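Local coordinates for PaaX domain-containing protein, C-domain protein (Mycobacterium tuberculosis, PDB 3KFW) that is of unknown function but belongs to the PaaX family and is probably a transcriptional regulator with a DNA-binding helix-turn-helix domain, at residues 163-168 with 209-214; 157-162 with 197-202. One frame throughout, in Å; residues are numbered along the deposited sequence.

Contact 1 of 2, residues 163-168 with 209-214; sequences GWTEAG and DWPGAG
An offset stack of two indoles, Trp-164 and Trp-210, pins helix 161-177 to the turn that leads into the C-terminal helix 212-234 of this PaaX-like protein. The six-membered rings lie almost flat on each other, planes 6° apart and centroids 4.5 Å apart, and are slid so that CZ2 and CH2 of Trp-210 lie over CE3 and CZ3 of Trp-164: CE3 of Trp-164 is 3.5 Å from CH2 of Trp-210. Both side chains leave the backbone with CG anti to the amide nitrogen (chi1 -169° in Trp-164 and -170° in Trp-210), yet they run crosswise at about a right angle.

Pro-211, the N-cap residue of helix 212-234, wedges in beside the stack. CG of Pro-211 sits 3.7 Å from CZ3 of Trp-164 and 3.9 Å from CA of Gly-168, a close approach to the helix that the bare glycine permits. CG of Pro-211 also lies 3.6 Å from the carbonyl O of Thr-165. Thr-165 divides its branches between two neighbours: OG1, hydrogen-bonded to the backbone O of Leu-161, lies obliquely to the indole of Trp-210, whereas the methyl CG2 of Thr-165 is 3.4 Å from the carbonyl O of Asp-209.

The contact is held by stacking and van der Waals packing. The backbone O of Asp-209 has its own partner, NE2 of His-169. Around the stack, His-194 of helix 181-195 lies against Trp-164, ring on ring, while Pro-211 also packs against His-169, next after Gly-168, and Leu-172, about a turn beyond it on helix 161-177.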
ATOM      1  N   GLY A 163      14.485 -19.262  -9.798  1.00 28.65           N
ATOM      2  CA  GLY A 163      14.518 -20.040  -8.542  1.00 28.52           C
ATOM      3  C   GLY A 163      13.624 -21.259  -8.578  1.00 29.75           C
ATOM      4  O   GLY A 163      13.897 -22.263  -7.897  1.00 30.22           O
ATOM      5  N   TRP A 164      12.542 -21.181  -9.346  1.00 29.50           N
ATOM      6  CA  TRP A 164      11.599 -22.277  -9.392  1.00 30.70           C
ATOM      7  C   TRP A 164      12.116 -23.356 -10.336  1.00 30.61           C
ATOM      8  O   TRP A 164      11.870 -24.532 -10.110  1.00 30.79           O
ATOM      9  CB  TRP A 164      10.260 -21.803  -9.915  1.00 30.80           C
ATOM     10  CG  TRP A 164       9.106 -22.800  -9.756  1.00 31.36           C
ATOM     11  CD1 TRP A 164       8.122 -22.807  -8.747  1.00 26.08           C
ATOM     12  CD2 TRP A 164       8.759 -23.873 -10.664  1.00 29.74           C
ATOM     13  NE1 TRP A 164       7.230 -23.861  -8.984  1.00 29.04           N
ATOM     14  CE2 TRP A 164       7.601 -24.520 -10.142  1.00 27.89           C
ATOM     15  CE3 TRP A 164       9.335 -24.372 -11.834  1.00 31.67           C
ATOM     16  CZ2 TRP A 164       7.016 -25.604 -10.770  1.00 27.52           C
ATOM     17  CZ3 TRP A 164       8.739 -25.480 -12.471  1.00 30.71           C
ATOM     18  CH2 TRP A 164       7.590 -26.078 -11.932  1.00 28.10           C
ATOM     19  N   THR A 165      12.775 -22.898 -11.402  1.00 29.99           N
ATOM     20  CA  THR A 165      13.571 -23.668 -12.357  1.00 29.51           C
ATOM     21  C   THR A 165      14.714 -24.390 -11.640  1.00 30.42           C
ATOM     22  O   THR A 165      14.804 -25.618 -11.747  1.00 30.82           O
ATOM     23  CB  THR A 165      14.162 -22.688 -13.446  1.00 29.46           C
ATOM     24  OG1 THR A 165      13.086 -22.172 -14.243  1.00 28.37           O
ATOM     25  CG2 THR A 165      15.263 -23.339 -14.338  1.00 26.69           C
ATOM     26  N   GLU A 166      15.567 -23.652 -10.910  1.00 30.13           N
ATOM     27  CA  GLU A 166      16.648 -24.276 -10.126  1.00 31.49           C
ATOM     28  C   GLU A 166      16.134 -25.351  -9.141  1.00 31.18           C
ATOM     29  O   GLU A 166      16.734 -26.429  -9.023  1.00 31.91           O
ATOM     30  CB  GLU A 166      17.508 -23.233  -9.392  1.00 31.65           C
ATOM     31  CG  GLU A 166      18.769 -23.818  -8.668  1.00 37.70           C
ATOM     32  CD  GLU A 166      19.983 -22.823  -8.599  1.00 47.31           C
ATOM     33  OE1 GLU A 166      20.935 -22.933  -9.445  1.00 49.71           O
ATOM     34  OE2 GLU A 166      19.979 -21.918  -7.710  1.00 46.79           O
ATOM     35  N   ALA A 167      15.012 -25.078  -8.474  1.00 30.63           N
ATOM     36  CA  ALA A 167      14.443 -26.028  -7.482  1.00 30.60           C
ATOM     37  C   ALA A 167      13.906 -27.244  -8.152  1.00 29.97           C
ATOM     38  O   ALA A 167      13.960 -28.326  -7.564  1.00 29.52           O
ATOM     39  CB  ALA A 167      13.354 -25.401  -6.595  1.00 29.99           C
ATOM     40  N   GLY A 168      13.418 -27.071  -9.385  1.00 29.65           N
ATOM     41  CA  GLY A 168      12.808 -28.173 -10.123  1.00 29.56           C
ATOM     42  C   GLY A 168      13.867 -29.171 -10.601  1.00 29.60           C
ATOM     43  O   GLY A 168      13.742 -30.367 -10.388  1.00 29.97           O
ATOM     44  N   ASP A 209      14.762 -23.659 -20.317  1.00 30.27           N
ATOM     45  CA  ASP A 209      15.190 -24.532 -19.233  1.00 29.37           C
ATOM     46  C   ASP A 209      14.066 -24.741 -18.179  1.00 29.17           C
ATOM     47  O   ASP A 209      14.345 -25.188 -17.081  1.00 29.17           O
ATOM     48  CB  ASP A 209      16.523 -24.096 -18.598  1.00 28.61           C
ATOM     49  CG  ASP A 209      16.455 -22.712 -17.926  1.00 30.76           C
ATOM     50  OD1 ASP A 209      15.510 -21.935 -18.257  1.00 28.60           O
ATOM     51  OD2 ASP A 209      17.351 -22.408 -17.059  1.00 28.93           O
ATOM     52  N   TRP A 210      12.814 -24.467 -18.536  1.00 28.50           N
ATOM     53  CA  TRP A 210      11.699 -24.701 -17.631  1.00 30.41           C
ATOM     54  C   TRP A 210      11.493 -26.236 -17.344  1.00 31.31           C
ATOM     55  O   TRP A 210      11.284 -27.012 -18.292  1.00 31.69           O
ATOM     56  CB  TRP A 210      10.431 -24.089 -18.237  1.00 29.86           C
ATOM     57  CG  TRP A 210       9.298 -24.076 -17.287  1.00 31.23           C
ATOM     58  CD1 TRP A 210       8.217 -24.915 -17.292  1.00 29.07           C
ATOM     59  CD2 TRP A 210       9.110 -23.177 -16.156  1.00 28.57           C
ATOM     60  NE1 TRP A 210       7.373 -24.597 -16.244  1.00 29.17           N
ATOM     61  CE2 TRP A 210       7.887 -23.552 -15.527  1.00 27.37           C
ATOM     62  CE3 TRP A 210       9.861 -22.119 -15.615  1.00 25.61           C
ATOM     63  CZ2 TRP A 210       7.389 -22.899 -14.398  1.00 27.61           C
ATOM     64  CZ3 TRP A 210       9.383 -21.457 -14.488  1.00 25.94           C
ATOM     65  CH2 TRP A 210       8.149 -21.846 -13.885  1.00 29.40           C
ATOM     66  N   PRO A 211      11.572 -26.667 -16.059  1.00 31.52           N
ATOM     67  CA  PRO A 211      11.452 -28.103 -15.676  1.00 31.99           C
ATOM     68  C   PRO A 211      10.019 -28.682 -15.498  1.00 32.17           C
ATOM     69  O   PRO A 211       9.889 -29.803 -15.047  1.00 32.76           O
ATOM     70  CB  PRO A 211      12.211 -28.178 -14.321  1.00 31.95           C
ATOM     71  CG  PRO A 211      11.973 -26.825 -13.690  1.00 31.11           C
ATOM     72  CD  PRO A 211      11.882 -25.817 -14.883  1.00 31.49           C
ATOM     73  N   GLY A 212       8.971 -27.955 -15.879  1.00 33.03           N
ATOM     74  CA  GLY A 212       7.567 -28.383 -15.667  1.00 33.15           C
ATOM     75  C   GLY A 212       7.218 -29.751 -16.225  1.00 33.96           C
ATOM     76  O   GLY A 212       6.745 -30.635 -15.486  1.00 36.01           O
ATOM     77  N   ALA A 213       7.462 -29.934 -17.515  1.00 33.01           N
ATOM     78  CA  ALA A 213       7.187 -31.186 -18.230  1.00 32.39           C
ATOM     79  C   ALA A 213       7.999 -32.383 -17.685  1.00 32.94           C
ATOM     80  O   ALA A 213       7.463 -33.525 -17.548  1.00 31.67           O
ATOM     81  CB  ALA A 213       7.429 -31.001 -19.717  1.00 29.92           C
ATOM     82  N   GLY A 214       9.283 -32.111 -17.401  1.00 33.09           N
ATOM     83  CA  GLY A 214      10.175 -33.073 -16.757  1.00 33.27           C
ATOM     84  C   GLY A 214       9.587 -33.495 -15.418  1.00 34.03           C
ATOM     85  O   GLY A 214       9.570 -34.688 -15.093  1.00 33.69           O
TER

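Contact 2 of 2, residues 157-162 with 197-202; sequences QLWDLS and TDPMLP
A proline lies over the face of an indole here: CB of Pro-199 sits 3.7 Å from the centroid of the five-membered ring of Trp-159, only 10° off the ring normal, a CH-pi contact with CB almost over the centre of that ring. The opposite face of the same indole carries CB of Leu-158, the preceding residue, toward the rim, and so the ring is clasped between two aliphatic groups. Trp-159 is the first residue to leave helical geometry after helix 151-158. Its CG stands anti to its own carbonyl carbon (chi1 -59°), and the indole passes Pro-199 in the opposite direction.

Further along the indole, CZ3 of Trp-159 meets the methyl CD2 of Leu-201 obliquely at 3.6 Å. The second methyl of Leu-201, CD1, reaches tip to tip toward CD2 of Leu-161, 3.8 Å away. Leu-161 CD2 also comes within 4.3 Å of CG of Pro-199, a looser touch. Leu-201 thus bridges Trp-159 and Leu-161.

The loop 197-202 that presents these groups is braced by an Asx turn. OD1 of Asp-198 accepts the backbone N-H of Met-200, a selenomethionine in this crystal, at 2.7 Å and 166°, with the donor coming from above the carboxylate plane. OD2 of Asp-198 is in a salt bridge with Arg-216 of helix 212-234. On the other segment, OD2 of Asp-160 forms a salt bridge with Arg-101 of a second subunit.

Across the interface itself the chemistry is entirely apolar. The fit then probably rests on close packing and the CH-pi contact; the polar groups bond within the loop, to helix 212-234 and, at Asp-160, to the second subunit.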
ATOM      1  N   GLN A 157       8.861 -10.925 -13.179  1.00 23.95           N
ATOM      2  CA  GLN A 157       8.734  -9.932 -12.086  1.00 25.86           C
ATOM      3  C   GLN A 157       7.658 -10.387 -11.038  1.00 25.66           C
ATOM      4  O   GLN A 157       7.849 -10.233  -9.848  1.00 25.11           O
ATOM      5  CB  GLN A 157       8.398  -8.572 -12.731  1.00 26.62           C
ATOM      6  CG  GLN A 157       8.999  -7.319 -12.165  1.00 30.66           C
ATOM      7  CD  GLN A 157      10.541  -7.334 -12.073  1.00 33.94           C
ATOM      8  OE1 GLN A 157      11.251  -7.627 -13.043  1.00 26.97           O
ATOM      9  NE2 GLN A 157      11.049  -7.029 -10.869  1.00 33.21           N
ATOM     10  N   LEU A 158       6.570 -11.013 -11.509  1.00 25.63           N
ATOM     11  CA  LEU A 158       5.565 -11.625 -10.681  1.00 24.40           C
ATOM     12  C   LEU A 158       6.028 -12.905  -9.969  1.00 26.05           C
ATOM     13  O   LEU A 158       5.652 -13.166  -8.812  1.00 25.75           O
ATOM     14  CB  LEU A 158       4.386 -11.972 -11.567  1.00 24.10           C
ATOM     15  CG  LEU A 158       3.645 -10.904 -12.358  1.00 24.02           C
ATOM     16  CD1 LEU A 158       2.711 -11.591 -13.290  1.00 22.79           C
ATOM     17  CD2 LEU A 158       2.888  -9.920 -11.452  1.00 24.01           C
ATOM     18  N   TRP A 159       6.774 -13.771 -10.660  1.00 27.04           N
ATOM     19  CA  TRP A 159       7.300 -14.994  -9.999  1.00 26.54           C
ATOM     20  C   TRP A 159       8.841 -15.086 -10.084  1.00 27.34           C
ATOM     21  O   TRP A 159       9.458 -14.522 -11.017  1.00 26.78           O
ATOM     22  CB  TRP A 159       6.728 -16.210 -10.684  1.00 26.62           C
ATOM     23  CG  TRP A 159       5.247 -16.261 -10.657  1.00 26.85           C
ATOM     24  CD1 TRP A 159       4.432 -16.756  -9.632  1.00 21.62           C
ATOM     25  CD2 TRP A 159       4.367 -15.843 -11.707  1.00 25.02           C
ATOM     26  NE1 TRP A 159       3.102 -16.651 -10.008  1.00 20.58           N
ATOM     27  CE2 TRP A 159       3.025 -16.101 -11.260  1.00 24.87           C
ATOM     28  CE3 TRP A 159       4.568 -15.322 -12.986  1.00 24.00           C
ATOM     29  CZ2 TRP A 159       1.904 -15.810 -12.048  1.00 22.44           C
ATOM     30  CZ3 TRP A 159       3.443 -15.040 -13.785  1.00 23.43           C
ATOM     31  CH2 TRP A 159       2.129 -15.275 -13.297  1.00 22.93           C
ATOM     32  N   ASP A 160       9.435 -15.793  -9.125  1.00 26.71           N
ATOM     33  CA  ASP A 160      10.829 -16.092  -9.126  1.00 26.66           C
ATOM     34  C   ASP A 160      11.020 -17.250 -10.103  1.00 27.08           C
ATOM     35  O   ASP A 160      11.043 -18.393  -9.713  1.00 28.91           O
ATOM     36  CB  ASP A 160      11.276 -16.496  -7.709  1.00 26.97           C
ATOM     37  CG  ASP A 160      12.785 -16.872  -7.630  1.00 27.94           C
ATOM     38  OD1 ASP A 160      13.516 -16.738  -8.628  1.00 27.01           O
ATOM     39  OD2 ASP A 160      13.247 -17.336  -6.571  1.00 32.44           O
ATOM     40  N   LEU A 161      11.151 -16.967 -11.382  1.00 26.83           N
ATOM     41  CA  LEU A 161      11.224 -18.022 -12.358  1.00 25.85           C
ATOM     42  C   LEU A 161      12.515 -18.800 -12.359  1.00 26.91           C
ATOM     43  O   LEU A 161      12.485 -20.015 -12.571  1.00 26.35           O
ATOM     44  CB  LEU A 161      11.038 -17.463 -13.742  1.00 24.33           C
ATOM     45  CG  LEU A 161       9.701 -16.822 -13.993  1.00 23.29           C
ATOM     46  CD1 LEU A 161       9.752 -16.160 -15.378  1.00 19.41           C
ATOM     47  CD2 LEU A 161       8.568 -17.834 -13.880  1.00 21.13           C
ATOM     48  N   SER A 162      13.661 -18.113 -12.230  1.00 27.44           N
ATOM     49  CA  SER A 162      14.944 -18.843 -12.193  1.00 27.76           C
ATOM     50  C   SER A 162      15.024 -19.727 -10.928  1.00 28.25           C
ATOM     51  O   SER A 162      15.541 -20.830 -10.991  1.00 29.33           O
ATOM     52  CB  SER A 162      16.113 -17.900 -12.249  1.00 26.38           C
ATOM     53  OG  SER A 162      16.040 -17.039 -11.119  1.00 28.73           O
ATOM     54  N   THR A 197       2.741 -25.022  -6.916  1.00 33.86           N
ATOM     55  CA  THR A 197       3.132 -23.630  -7.050  1.00 32.96           C
ATOM     56  C   THR A 197       3.465 -23.241  -8.480  1.00 32.88           C
ATOM     57  O   THR A 197       3.914 -22.119  -8.703  1.00 32.76           O
ATOM     58  CB  THR A 197       4.370 -23.230  -6.152  1.00 33.44           C
ATOM     59  OG1 THR A 197       5.573 -23.672  -6.755  1.00 30.86           O
ATOM     60  CG2 THR A 197       4.277 -23.774  -4.683  1.00 32.15           C
ATOM     61  N   ASP A 198       3.280 -24.167  -9.443  1.00 32.18           N
ATOM     62  CA  ASP A 198       3.628 -23.907 -10.827  1.00 29.99           C
ATOM     63  C   ASP A 198       2.838 -22.697 -11.347  1.00 28.94           C
ATOM     64  O   ASP A 198       1.591 -22.669 -11.238  1.00 26.54           O
ATOM     65  CB  ASP A 198       3.301 -25.121 -11.675  1.00 30.24           C
ATOM     66  CG  ASP A 198       3.847 -25.013 -13.135  1.00 32.84           C
ATOM     67  OD1 ASP A 198       4.077 -23.909 -13.711  1.00 30.81           O
ATOM     68  OD2 ASP A 198       4.054 -26.084 -13.718  1.00 36.61           O
ATOM     69  N   PRO A 199       3.551 -21.697 -11.921  1.00 27.73           N
ATOM     70  CA  PRO A 199       2.773 -20.574 -12.415  1.00 28.10           C
ATOM     71  C   PRO A 199       2.001 -20.855 -13.694  1.00 28.62           C
ATOM     72  O   PRO A 199       1.234 -20.002 -14.117  1.00 28.08           O
ATOM     73  CB  PRO A 199       3.807 -19.462 -12.590  1.00 27.71           C
ATOM     74  CG  PRO A 199       5.094 -20.149 -12.663  1.00 26.94           C
ATOM     75  CD  PRO A 199       4.974 -21.352 -11.812  1.00 27.92           C
HETATM   76  N   MSE A 200       2.183 -22.045 -14.292  1.00 30.10           N
HETATM   77  CA  MSE A 200       1.311 -22.522 -15.372  1.00 30.80           C
HETATM   78  C   MSE A 200       1.321 -21.555 -16.511  1.00 29.77           C
HETATM   79  O   MSE A 200       0.251 -21.158 -16.978  1.00 28.84           O
HETATM   80  CB  MSE A 200      -0.109 -22.571 -14.853  1.00 32.14           C
HETATM   81  CG  MSE A 200      -0.833 -23.746 -15.256  1.00 39.17           C
HETATM   82 SE   MSE A 200       0.146 -25.171 -14.415  1.00 56.47          SE
HETATM   83  CE  MSE A 200      -0.847 -25.337 -12.750  1.00 48.31           C
ATOM     84  N   LEU A 201       2.526 -21.154 -16.931  1.00 29.21           N
ATOM     85  CA  LEU A 201       2.685 -20.080 -17.889  1.00 29.15           C
ATOM     86  C   LEU A 201       2.385 -20.593 -19.292  1.00 29.73           C
ATOM     87  O   LEU A 201       2.685 -21.741 -19.606  1.00 29.68           O
ATOM     88  CB  LEU A 201       4.117 -19.502 -17.819  1.00 29.00           C
ATOM     89  CG  LEU A 201       4.552 -18.617 -16.629  1.00 29.88           C
ATOM     90  CD1 LEU A 201       5.997 -18.228 -16.695  1.00 26.71           C
ATOM     91  CD2 LEU A 201       3.742 -17.329 -16.523  1.00 32.91           C
ATOM     92  N   PRO A 202       1.833 -19.740 -20.163  1.00 30.58           N
ATOM     93  CA  PRO A 202       1.665 -20.198 -21.543  1.00 31.11           C
ATOM     94  C   PRO A 202       3.009 -20.346 -22.268  1.00 31.85           C
ATOM     95  O   PRO A 202       3.944 -19.587 -21.979  1.00 31.76           O
ATOM     96  CB  PRO A 202       0.903 -19.047 -22.185  1.00 31.04           C
ATOM     97  CG  PRO A 202       1.363 -17.839 -21.441  1.00 30.67           C
ATOM     98  CD  PRO A 202       1.699 -18.274 -20.047  1.00 30.40           C
TER

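Contacts 1 and 2 touch each other and form one packed region, their centres about 10 Å apart, with helix 161-177 used by both and the segments alternating along the chain. The polar tie is a probable hydrogen bond of 2.8 Å between NE1 of Trp-164 and OG1 of Thr-197. Beyond it they pack: CH2 of Trp-210 lies 3.7 Å from CG of Pro-199, and CZ3 of Trp-210 lies 3.8 Å from CD2 of Leu-161. Trp-210 therefore stacks within contact 1 and packs on Pro-199 and Leu-161 of contact 2. Together they link the start of helix 161-177 to the loop connecting helix 181-195 with helix 212-234.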